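Local coordinates for uncharacterized protein (Legionella pneumophila subsp. pneumophila str. Philadelphia 1, PDB 4EZI) that probably acts as a lipase-like alpha/beta hydrolase, although its substrate and physiological role have not been established, at residues S61-M66 against I100-Y105; G82-F85 against V90-R93; D117-G122 against A134-S139; A166-G171 against V352-F357. All blocks are in the same frame, centred on the assembly; numbering follows the deposited sequence.

Contact 1. Residues S61-M66 against I100-Y105; sequences SGLVAM and IYLAAY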
loop_
_atom_site.group_PDB
_atom_site.type_symbol
_atom_site.label_atom_id
_atom_site.label_comp_id
_atom_site.label_asym_id
_atom_site.label_seq_id
_atom_site.Cartn_x
_atom_site.Cartn_y
_atom_site.Cartn_z
ATOM N N SER A 61 -14.291 0.976 -1.170
ATOM C CA SER A 61 -14.238 1.027 -2.632
ATOM C C SER A 61 -12.870 0.662 -3.181
ATOM O O SER A 61 -11.871 0.669 -2.448
ATOM C CB SER A 61 -14.678 2.419 -3.113
ATOM O OG SER A 61 -13.929 3.475 -2.519
ATOM N N GLY A 62 -12.801 0.387 -4.472
ATOM C CA GLY A 62 -11.560 0.165 -5.167
ATOM C C GLY A 62 -11.800 -0.066 -6.635
ATOM O O GLY A 62 -12.958 0.012 -7.106
ATOM N N LEU A 63 -10.721 -0.303 -7.372
ATOM C CA LEU A 63 -10.725 -0.486 -8.807
ATOM C C LEU A 63 -10.404 -1.926 -9.171
ATOM O O LEU A 63 -9.498 -2.534 -8.600
ATOM C CB LEU A 63 -9.659 0.407 -9.434
ATOM C CG LEU A 63 -9.707 0.566 -10.960
ATOM C CD1 LEU A 63 -10.937 1.370 -11.407
ATOM C CD2 LEU A 63 -8.439 1.224 -11.458
ATOM N N VAL A 64 -11.116 -2.444 -10.173
ATOM C CA VAL A 64 -10.768 -3.708 -10.812
ATOM C C VAL A 64 -10.598 -3.462 -12.312
ATOM O O VAL A 64 -11.450 -2.850 -12.953
ATOM C CB VAL A 64 -11.842 -4.796 -10.602
ATOM C CG1 VAL A 64 -11.418 -6.098 -11.265
ATOM C CG2 VAL A 64 -12.116 -4.982 -9.122
ATOM N N ALA A 65 -9.495 -3.929 -12.881
ATOM C CA ALA A 65 -9.184 -3.771 -14.296
ATOM C C ALA A 65 -8.927 -5.133 -14.912
ATOM O O ALA A 65 -8.084 -5.880 -14.431
ATOM C CB ALA A 65 -7.971 -2.879 -14.476
HETATM N N MSE A 66 -9.692 -5.455 -15.958
HETATM C CA MSE A 66 -9.705 -6.775 -16.584
HETATM C C MSE A 66 -9.190 -6.679 -18.024
HETATM O O MSE A 66 -9.856 -6.071 -18.872
HETATM C CB MSE A 66 -11.132 -7.355 -16.605
HETATM C CG MSE A 66 -11.655 -7.683 -15.227
HETATM SE SE MSE A 66 -13.552 -8.140 -15.265
HETATM C CE MSE A 66 -13.845 -8.531 -13.382
ATOM N N ILE A 100 0.008 4.290 -14.474
ATOM C CA ILE A 100 1.179 3.446 -14.578
ATOM C C ILE A 100 0.945 2.046 -14.002
ATOM O O ILE A 100 1.503 1.071 -14.514
ATOM C CB ILE A 100 2.416 4.125 -13.907
ATOM C CG1 ILE A 100 3.702 3.474 -14.340
ATOM C CG2 ILE A 100 2.272 4.211 -12.395
ATOM C CD1 ILE A 100 4.030 3.675 -15.833
ATOM N N TYR A 101 0.141 1.938 -12.954
ATOM C CA TYR A 101 -0.141 0.644 -12.331
ATOM C C TYR A 101 -0.961 -0.231 -13.251
ATOM O O TYR A 101 -0.657 -1.404 -13.449
ATOM C CB TYR A 101 -0.808 0.809 -10.954
ATOM C CG TYR A 101 -0.062 1.804 -10.118
ATOM C CD1 TYR A 101 1.151 1.478 -9.570
ATOM C CD2 TYR A 101 -0.529 3.093 -9.947
ATOM C CE1 TYR A 101 1.937 2.430 -8.873
ATOM C CE2 TYR A 101 0.217 4.046 -9.280
ATOM C CZ TYR A 101 1.440 3.715 -8.741
ATOM O OH TYR A 101 2.164 4.686 -8.090
ATOM N N LEU A 102 -1.978 0.351 -13.870
ATOM C CA LEU A 102 -2.772 -0.364 -14.868
ATOM C C LEU A 102 -1.934 -0.773 -16.085
ATOM O O LEU A 102 -2.014 -1.905 -16.562
ATOM C CB LEU A 102 -3.946 0.483 -15.345
ATOM C CG LEU A 102 -4.978 0.849 -14.295
ATOM C CD1 LEU A 102 -6.098 1.609 -14.981
ATOM C CD2 LEU A 102 -5.535 -0.397 -13.581
ATOM N N ALA A 103 -1.103 0.151 -16.551
ATOM C CA ALA A 103 -0.312 -0.078 -17.739
ATOM C C ALA A 103 0.669 -1.227 -17.536
ATOM O O ALA A 103 0.824 -2.097 -18.391
ATOM C CB ALA A 103 0.387 1.202 -18.160
ATOM N N ALA A 104 1.362 -1.200 -16.402
ATOM C CA ALA A 104 2.387 -2.199 -16.137
ATOM C C ALA A 104 1.782 -3.575 -15.849
ATOM O O ALA A 104 2.185 -4.570 -16.434
ATOM C CB ALA A 104 3.282 -1.712 -14.979
ATOM N N TYR A 105 0.835 -3.621 -14.921
ATOM C CA TYR A 105 0.287 -4.890 -14.462
ATOM C C TYR A 105 -0.803 -5.462 -15.346
ATOM O O TYR A 105 -0.957 -6.688 -15.400
ATOM C CB TYR A 105 -0.246 -4.746 -13.037
ATOM C CG TYR A 105 0.815 -4.629 -11.974
ATOM C CD1 TYR A 105 1.656 -5.688 -11.704
ATOM C CD2 TYR A 105 0.970 -3.469 -11.205
ATOM C CE1 TYR A 105 2.636 -5.609 -10.722
ATOM C CE2 TYR A 105 1.948 -3.367 -10.223
ATOM C CZ TYR A 105 2.777 -4.439 -9.982
ATOM O OH TYR A 105 3.736 -4.408 -8.983
#
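Leu-102 reaches across from helix 99-108 with a single methyl, CD2, and that one carbon makes both of the close contacts with strand 57-67. The tighter is with the CB of Ala-65, 3.6 Å from Leu-102 CD2, where the short alanine lets the leucine tip come down close to the strand. This is also where the backbones come nearest, the CA atoms of Ala-65 and Leu-102 being 7.3 Å apart. The looser part lies two residues earlier, on the same side of the strand: Leu-63 CD2 stands 3.9 Å from Leu-102 CD2, a methyl-to-methyl contact between two side chains that cross at about a right angle.

Two torsions explain this. Leu-102 has CG opposite its carbonyl carbon (chi1 -63°); its chi2 near 180° extends CD1, and CD2, the branch that turns off the chain, is the methyl that meets the strand. Leu-63 instead holds CG opposite its backbone N (chi1 -168°), with its own CD2 as the branch that meets Leu-102 CD2.

Even the looser side is not a solvent edge, because all three residues are buried. Leu-41 touches both Ala-65 and Leu-102, while Asn-98 lies against Leu-63 and Asn-94 against Leu-102. With no polar atom among the touching groups, the contact is purely apolar. Strand 57-67 is bonded to strands 41-51 and 112-116 within the sheet, and helix 99-108 packs on that sheet through leucine and alanine side chains, as in the alpha/beta hydrolase fold.

Contact 2. Residues G82-F85 against V90-R93; sequences GTRF and VPSR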
loop_
_atom_site.group_PDB
_atom_site.type_symbol
_atom_site.label_atom_id
_atom_site.label_comp_id
_atom_site.label_asym_id
_atom_site.label_seq_id
_atom_site.Cartn_x
_atom_site.Cartn_y
_atom_site.Cartn_z
ATOM N N GLY A 82 0.356 3.666 -2.124
ATOM C CA GLY A 82 1.084 4.379 -1.093
ATOM C C GLY A 82 0.270 5.463 -0.403
ATOM O O GLY A 82 -0.944 5.537 -0.533
ATOM N N THR A 83 0.930 6.296 0.367
ATOM C CA THR A 83 0.220 7.278 1.205
ATOM C C THR A 83 -0.560 8.239 0.332
ATOM O O THR A 83 0.003 8.859 -0.577
ATOM C CB THR A 83 1.216 8.100 2.023
ATOM O OG1 THR A 83 1.974 7.245 2.863
ATOM C CG2 THR A 83 0.516 9.169 2.859
ATOM N N ARG A 84 -1.845 8.372 0.641
ATOM C CA ARG A 84 -2.692 9.358 0.017
ATOM C C ARG A 84 -3.372 10.156 1.110
ATOM O O ARG A 84 -3.988 9.591 2.012
ATOM C CB ARG A 84 -3.733 8.702 -0.899
ATOM C CG ARG A 84 -3.109 7.830 -1.975
ATOM C CD ARG A 84 -2.332 8.586 -3.028
ATOM N NE ARG A 84 -1.547 7.674 -3.888
ATOM C CZ ARG A 84 -2.031 6.880 -4.838
ATOM N NH1 ARG A 84 -3.318 6.831 -5.139
ATOM N NH2 ARG A 84 -1.191 6.085 -5.501
ATOM N N PHE A 85 -3.236 11.468 1.010
ATOM C CA PHE A 85 -3.834 12.410 1.941
ATOM C C PHE A 85 -5.177 12.965 1.442
ATOM O O PHE A 85 -5.885 13.628 2.215
ATOM C CB PHE A 85 -2.907 13.631 2.129
ATOM C CG PHE A 85 -1.557 13.313 2.709
ATOM C CD1 PHE A 85 -1.379 13.186 4.056
ATOM C CD2 PHE A 85 -0.464 13.177 1.886
ATOM C CE1 PHE A 85 -0.108 12.898 4.562
ATOM C CE2 PHE A 85 0.807 12.914 2.397
ATOM C CZ PHE A 85 0.975 12.768 3.717
ATOM N N VAL A 90 -7.230 8.141 -5.353
ATOM C CA VAL A 90 -7.178 6.725 -5.060
ATOM C C VAL A 90 -7.581 5.955 -6.319
ATOM O O VAL A 90 -8.243 6.522 -7.203
ATOM C CB VAL A 90 -8.053 6.322 -3.841
ATOM C CG1 VAL A 90 -7.436 6.891 -2.547
ATOM C CG2 VAL A 90 -9.520 6.746 -4.026
ATOM N N PRO A 91 -7.246 4.662 -6.390
ATOM C CA PRO A 91 -7.418 3.928 -7.648
ATOM C C PRO A 91 -8.834 3.910 -8.240
ATOM O O PRO A 91 -8.972 3.892 -9.453
ATOM C CB PRO A 91 -6.902 2.522 -7.303
ATOM C CG PRO A 91 -5.835 2.807 -6.294
ATOM C CD PRO A 91 -6.434 3.891 -5.428
ATOM N N SER A 92 -9.877 3.909 -7.416
ATOM C CA SER A 92 -11.221 3.853 -7.975
ATOM C C SER A 92 -11.564 5.060 -8.837
ATOM O O SER A 92 -12.520 4.995 -9.613
ATOM C CB SER A 92 -12.268 3.729 -6.878
ATOM O OG SER A 92 -12.318 4.871 -6.048
ATOM N N ARG A 93 -10.803 6.155 -8.715
ATOM C CA ARG A 93 -10.993 7.318 -9.582
ATOM C C ARG A 93 -10.183 7.239 -10.869
ATOM O O ARG A 93 -10.424 8.013 -11.792
ATOM C CB ARG A 93 -10.674 8.635 -8.850
ATOM C CG ARG A 93 -11.735 9.097 -7.879
ATOM C CD ARG A 93 -11.881 8.241 -6.647
ATOM N NE ARG A 93 -12.877 8.839 -5.753
ATOM C CZ ARG A 93 -13.945 8.242 -5.260
ATOM N NH1 ARG A 93 -14.178 6.963 -5.440
ATOM N NH2 ARG A 93 -14.763 8.944 -4.491
#
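Arg-84 points its side chain at Val-90, and the nearest atoms are NH1 of the arginine and CA of the valine, 3.9 Å apart. The CA lies at the edge of the guanidinium, close to its plane, so the cation meets the backbone of the 90-93 segment edge-on. Further along, Arg-84 NH1 comes to 4.3 Å from Pro-91 CD, and nearer the root of the side chain Arg-84 CB is 4.4 Å from Val-90 CG1. These are van der Waals distances throughout.

What places the guanidinium is partly its own chain, which bends at chi2 (-68°), and partly Asp-89, whose backbone O accepts a hydrogen bond from Arg-84 NH1. The other partner is set by a short 3-10 turn: Arg-93 N donates to Val-90 O at 3.0 Å, fixing the bend that begins at Val-90. Both segments belong to the one loop between strand 74-80 and helix 99-108, so the contact folds that loop back on itself.

A polar second shell lies behind that turn. Arg-93 NH1 donates to Ser-92 OG at 2.9 Å with an N-H...O angle of 149°, the oxygen tilted 20° out of the guanidinium plane. The same nitrogen forms a salt bridge with Asp-123, and Ser-92 OG is also bonded to Asp-117.

Chemically, Arg-84 is the arginine that touches, packing its polar end against carbon while a carbonyl just outside the contact serves NH1. Arg-93 stays behind the contact, paired with a carboxylate that probably helps balance its charge.

Contact 3. Residues D117-G122 against A134-S139; sequences DYLGLG and AETLAS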
loop_
_atom_site.group_PDB
_atom_site.type_symbol
_atom_site.label_atom_id
_atom_site.label_comp_id
_atom_site.label_asym_id
_atom_site.label_seq_id
_atom_site.Cartn_x
_atom_site.Cartn_y
_atom_site.Cartn_z
ATOM N N ASP A 117 -8.976 1.122 -2.404
ATOM C CA ASP A 117 -8.765 2.513 -2.035
ATOM C C ASP A 117 -8.250 2.698 -0.617
ATOM O O ASP A 117 -7.573 3.684 -0.330
ATOM C CB ASP A 117 -10.056 3.342 -2.190
ATOM C CG ASP A 117 -10.506 3.527 -3.612
ATOM O OD1 ASP A 117 -9.709 3.349 -4.557
ATOM O OD2 ASP A 117 -11.686 3.898 -3.791
ATOM N N TYR A 118 -8.628 1.773 0.256
ATOM C CA TYR A 118 -8.455 1.787 1.728
ATOM C C TYR A 118 -9.620 2.520 2.412
ATOM O O TYR A 118 -10.324 3.340 1.826
ATOM C CB TYR A 118 -7.164 2.424 2.228
ATOM C CG TYR A 118 -5.868 1.862 1.733
ATOM C CD1 TYR A 118 -5.697 0.535 1.424
ATOM C CD2 TYR A 118 -4.763 2.689 1.657
ATOM C CE1 TYR A 118 -4.463 0.049 1.005
ATOM C CE2 TYR A 118 -3.534 2.206 1.272
ATOM C CZ TYR A 118 -3.369 0.879 0.932
ATOM O OH TYR A 118 -2.124 0.390 0.561
ATOM N N LEU A 119 -9.815 2.204 3.680
ATOM C CA LEU A 119 -10.803 2.890 4.503
ATOM C C LEU A 119 -10.496 4.372 4.620
ATOM O O LEU A 119 -9.335 4.803 4.626
ATOM C CB LEU A 119 -10.848 2.264 5.891
ATOM C CG LEU A 119 -11.238 0.794 5.956
ATOM C CD1 LEU A 119 -11.348 0.375 7.429
ATOM C CD2 LEU A 119 -12.517 0.493 5.196
ATOM N N GLY A 120 -11.559 5.167 4.725
ATOM C CA GLY A 120 -11.445 6.600 4.859
ATOM C C GLY A 120 -11.151 7.341 3.571
ATOM O O GLY A 120 -11.013 8.565 3.585
ATOM N N LEU A 121 -11.053 6.615 2.464
ATOM C CA LEU A 121 -10.720 7.196 1.167
ATOM C C LEU A 121 -11.750 6.700 0.147
ATOM O O LEU A 121 -12.549 5.801 0.413
ATOM C CB LEU A 121 -9.309 6.834 0.738
ATOM C CG LEU A 121 -8.212 7.243 1.715
ATOM C CD1 LEU A 121 -6.882 6.608 1.306
ATOM C CD2 LEU A 121 -8.058 8.756 1.855
ATOM N N GLY A 122 -11.718 7.277 -1.046
ATOM C CA GLY A 122 -12.686 6.897 -2.079
ATOM C C GLY A 122 -14.107 7.138 -1.621
ATOM O O GLY A 122 -14.428 8.205 -1.090
ATOM N N ALA A 134 -2.214 -1.838 10.746
ATOM C CA ALA A 134 -2.096 -3.152 10.161
ATOM C C ALA A 134 -3.425 -3.890 10.049
ATOM O O ALA A 134 -3.714 -4.498 9.021
ATOM C CB ALA A 134 -1.120 -4.001 10.968
ATOM N N GLU A 135 -4.233 -3.866 11.104
ATOM C CA GLU A 135 -5.416 -4.715 11.113
ATOM C C GLU A 135 -6.342 -4.444 9.938
ATOM O O GLU A 135 -6.802 -5.372 9.269
ATOM C CB GLU A 135 -6.159 -4.512 12.421
ATOM C CG GLU A 135 -7.472 -5.265 12.573
ATOM C CD GLU A 135 -7.376 -6.765 12.421
ATOM O OE1 GLU A 135 -6.368 -7.357 12.896
ATOM O OE2 GLU A 135 -8.333 -7.370 11.848
ATOM N N THR A 136 -6.666 -3.166 9.727
ATOM C CA THR A 136 -7.605 -2.785 8.694
ATOM C C THR A 136 -6.955 -2.633 7.321
ATOM O O THR A 136 -7.642 -2.830 6.322
ATOM C CB THR A 136 -8.447 -1.554 9.050
ATOM O OG1 THR A 136 -7.587 -0.470 9.397
ATOM C CG2 THR A 136 -9.447 -1.846 10.170
ATOM N N LEU A 137 -5.679 -2.293 7.224
ATOM C CA LEU A 137 -5.041 -2.352 5.907
ATOM C C LEU A 137 -5.104 -3.793 5.381
ATOM O O LEU A 137 -5.420 -4.044 4.222
ATOM C CB LEU A 137 -3.612 -1.841 5.951
ATOM C CG LEU A 137 -3.443 -0.324 6.061
ATOM C CD1 LEU A 137 -1.990 0.060 6.293
ATOM C CD2 LEU A 137 -4.027 0.419 4.841
ATOM N N ALA A 138 -4.864 -4.759 6.261
ATOM C CA ALA A 138 -4.898 -6.169 5.859
ATOM C C ALA A 138 -6.322 -6.594 5.498
ATOM O O ALA A 138 -6.573 -7.143 4.414
ATOM C CB ALA A 138 -4.329 -7.054 6.989
ATOM N N SER A 139 -7.284 -6.353 6.383
ATOM C CA SER A 139 -8.624 -6.853 6.133
ATOM C C SER A 139 -9.286 -6.138 4.961
ATOM O O SER A 139 -9.958 -6.774 4.144
ATOM C CB SER A 139 -9.506 -6.727 7.398
ATOM O OG SER A 139 -9.557 -5.412 7.897
#
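A type II beta turn from Tyr-118 to Leu-121, in the loop that follows strand 112-116, packs against the first turns of helix 134-154 by meeting Leu-137 and Thr-136. The main contact is CH-pi. Leu-137 CD2 sits over the middle of the Tyr-118 ring, 3.7 Å from the ring centroid and 5° off the normal, and the closest ring atom, Tyr-118 CD1, is 3.8 Å from Leu-137 CD2. Such near-perfect centring leaves the methyl almost equally distant from all six ring carbons.

The second contact is aliphatic: Leu-119 CD1 reaches Thr-136 CB at 3.8 Å and Thr-136 CG2 at 4.0 Å, with the two side chains at about a right angle. In Thr-136, CG2 lies opposite the carbonyl carbon while OG1 takes the slot between backbone N and carbonyl carbon (chi1 55°), which leaves carbon to face the leucine. Within the turn, Gly-120 adopts a positive phi of 78°, and the bond from Leu-121 N to Tyr-118 O is weak at 3.4 Å.

The tyrosine is further fixed at its far end, where Tyr-118 OH is hydrogen-bonded to His-81 O and to Ser-174 OG of helix 170-185. Leu-137 also touches Ser-174, while Leu-119 rests on Thr-58 and Ala-60 of strand 57-67. Through Tyr-118 and Leu-119 the turn touches helices 134-154 and 170-185 and strand 57-67.

Contact 4. Residues A166-G171 against V352-F357; sequences AGYSEG and VQAHPF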
loop_
_atom_site.group_PDB
_atom_site.type_symbol
_atom_site.label_atom_id
_atom_site.label_comp_id
_atom_site.label_asym_id
_atom_site.label_seq_id
_atom_site.Cartn_x
_atom_site.Cartn_y
_atom_site.Cartn_z
ATOM N N ALA A 166 1.498 -6.850 -4.389
ATOM C CA ALA A 166 2.527 -5.806 -4.431
ATOM C C ALA A 166 1.950 -4.502 -3.901
ATOM O O ALA A 166 0.749 -4.310 -3.860
ATOM C CB ALA A 166 3.063 -5.600 -5.843
ATOM N N GLY A 167 2.845 -3.583 -3.578
ATOM C CA GLY A 167 2.445 -2.250 -3.191
ATOM C C GLY A 167 3.671 -1.404 -2.998
ATOM O O GLY A 167 4.789 -1.912 -3.089
ATOM N N TYR A 168 3.480 -0.120 -2.677
ATOM C CA TYR A 168 4.624 0.786 -2.467
ATOM C C TYR A 168 4.361 1.611 -1.231
ATOM O O TYR A 168 3.262 2.108 -1.018
ATOM C CB TYR A 168 4.817 1.708 -3.678
ATOM C CG TYR A 168 6.207 2.322 -3.744
ATOM C CD1 TYR A 168 7.279 1.553 -4.163
ATOM C CD2 TYR A 168 6.469 3.641 -3.367
ATOM C CE1 TYR A 168 8.568 2.088 -4.221
ATOM C CE2 TYR A 168 7.742 4.172 -3.401
ATOM C CZ TYR A 168 8.788 3.382 -3.840
ATOM O OH TYR A 168 10.073 3.847 -3.850
ATOM N N SER A 169 5.414 1.819 -0.449
ATOM C CA SER A 169 5.405 2.771 0.675
ATOM C C SER A 169 4.382 2.286 1.709
ATOM O O SER A 169 4.519 1.145 2.173
ATOM C CB SER A 169 5.225 4.190 0.131
ATOM O OG SER A 169 5.583 5.176 1.075
ATOM N N GLU A 170 3.383 3.081 2.093
ATOM C CA GLU A 170 2.321 2.549 2.962
ATOM C C GLU A 170 1.811 1.214 2.407
ATOM O O GLU A 170 1.503 0.298 3.167
ATOM C CB GLU A 170 1.134 3.521 3.084
ATOM C CG GLU A 170 0.066 3.005 4.030
ATOM C CD GLU A 170 -1.211 3.794 4.059
ATOM O OE1 GLU A 170 -1.438 4.648 3.194
ATOM O OE2 GLU A 170 -2.010 3.533 5.013
ATOM N N GLY A 171 1.694 1.129 1.093
ATOM C CA GLY A 171 1.231 -0.081 0.444
ATOM C C GLY A 171 2.154 -1.265 0.482
ATOM O O GLY A 171 1.693 -2.390 0.336
ATOM N N VAL A 352 10.782 8.627 -4.143
ATOM C CA VAL A 352 9.949 8.949 -5.295
ATOM C C VAL A 352 10.623 8.548 -6.609
ATOM O O VAL A 352 10.034 7.881 -7.466
ATOM C CB VAL A 352 9.565 10.434 -5.295
ATOM C CG1 VAL A 352 8.725 10.774 -6.514
ATOM C CG2 VAL A 352 8.850 10.786 -3.983
ATOM N N GLN A 353 11.867 8.953 -6.756
ATOM C CA GLN A 353 12.603 8.646 -7.967
ATOM C C GLN A 353 12.712 7.140 -8.243
ATOM O O GLN A 353 12.734 6.706 -9.398
ATOM C CB GLN A 353 14.016 9.227 -7.894
ATOM C CG GLN A 353 14.075 10.743 -7.770
ATOM C CD GLN A 353 15.432 11.250 -7.291
ATOM O OE1 GLN A 353 16.145 10.593 -6.523
ATOM N NE2 GLN A 353 15.789 12.437 -7.744
ATOM N N ALA A 354 12.867 6.358 -7.178
ATOM C CA ALA A 354 13.042 4.921 -7.301
ATOM C C ALA A 354 11.771 4.195 -7.705
ATOM O O ALA A 354 11.835 3.043 -8.113
ATOM C CB ALA A 354 13.582 4.336 -5.997
ATOM N N HIS A 355 10.616 4.839 -7.542
ATOM C CA HIS A 355 9.347 4.139 -7.665
ATOM C C HIS A 355 9.190 3.359 -8.983
ATOM O O HIS A 355 8.861 2.174 -8.936
ATOM C CB HIS A 355 8.223 5.125 -7.410
ATOM C CG HIS A 355 6.857 4.537 -7.499
ATOM N ND1 HIS A 355 6.495 3.370 -6.863
ATOM C CD2 HIS A 355 5.741 4.994 -8.115
ATOM C CE1 HIS A 355 5.208 3.142 -7.069
ATOM N NE2 HIS A 355 4.728 4.110 -7.831
ATOM N N PRO A 356 9.428 3.979 -10.155
ATOM C CA PRO A 356 9.218 3.184 -11.382
ATOM C C PRO A 356 10.211 2.028 -11.536
ATOM O O PRO A 356 9.882 1.002 -12.146
ATOM C CB PRO A 356 9.353 4.210 -12.509
ATOM C CG PRO A 356 10.094 5.353 -11.917
ATOM C CD PRO A 356 9.726 5.385 -10.456
ATOM N N PHE A 357 11.414 2.186 -10.980
ATOM C CA PHE A 357 12.393 1.102 -10.967
ATOM C C PHE A 357 11.908 -0.057 -10.102
ATOM O O PHE A 357 12.035 -1.230 -10.474
ATOM C CB PHE A 357 13.756 1.600 -10.465
ATOM C CG PHE A 357 14.404 2.633 -11.354
ATOM C CD1 PHE A 357 14.058 3.956 -11.241
ATOM C CD2 PHE A 357 15.362 2.286 -12.309
ATOM C CE1 PHE A 357 14.609 4.917 -12.056
ATOM C CE2 PHE A 357 15.923 3.262 -13.132
ATOM C CZ PHE A 357 15.539 4.564 -13.006
#
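Tyr-168 and His-355 join the strand end of a probable nucleophile elbow, with its GxSxG sequence, to the start of helix 355-370. The pair is edge-to-face, with the edge of His-355 turned to the face of Tyr-168. His-355 ND1 stands above the middle of the Tyr-168 ring, 3.2 Å from its plane and 3.3 Å from both Tyr-168 CG and Tyr-168 CD1. The ring centroids of the two residues are 4.2 Å apart and the planes meet at 55°, inclined well away from a perpendicular T.

Each side chain reaches this position with CG anti to its own backbone N. In Tyr-168 (chi1 -161°) that conformation sets the ring beside His-355 at the start of helix 355-370. In His-355 (chi1 -180°) it carries the imidazole across the tyrosine face. The backbone position separately brings His-355 CB to 4.0 Å from Tyr-168 CZ. Partners outside the pair hold both polar ends: Tyr-168 OH is bonded to His-351 O, and His-355 NE2 to Tyr-101 OH of helix 99-108. The hydroxyl of Tyr-168 also passes 4.1 Å from Ala-354 CB.

Just beyond the tyrosine, Ser-169 has the positive phi expected at such an elbow, and its OG is bonded to His-351 NE2, consistent with a Ser-His-Asp triad completed by Asp-318. On this reading His-355 is not the triad histidine; it packs against the tyrosine whose hydroxyl is bonded to the backbone of His-351. The turn into helix 170-185 closes tightly, with Gly-171 N donating to Tyr-168 O at 2.8 Å.

Overall arrangement
All four contacts are largely internal, but they differ in chemistry. Contact 1 is wholly aliphatic and its centre lies farthest from the chain centre, about 14 Å against about 9 Å for each of the others. Contacts 3 and 4 both use a tyrosine face, one meeting a methyl and the other an imidazole. Contact 4 holds the probable nucleophile elbow, and contact 3 borders it: Tyr-118 OH approaches Gly-171 CA at 3.4 Å. Contact 2 brings in one guanidinium. Asp-117 connects contacts 1, 2 and 3, its OD2 lying 2.6 Å from Ser-61 OG in a probable hydrogen bond. Contacts 1 and 4 share the central sheet and are also joined directly through their side chains.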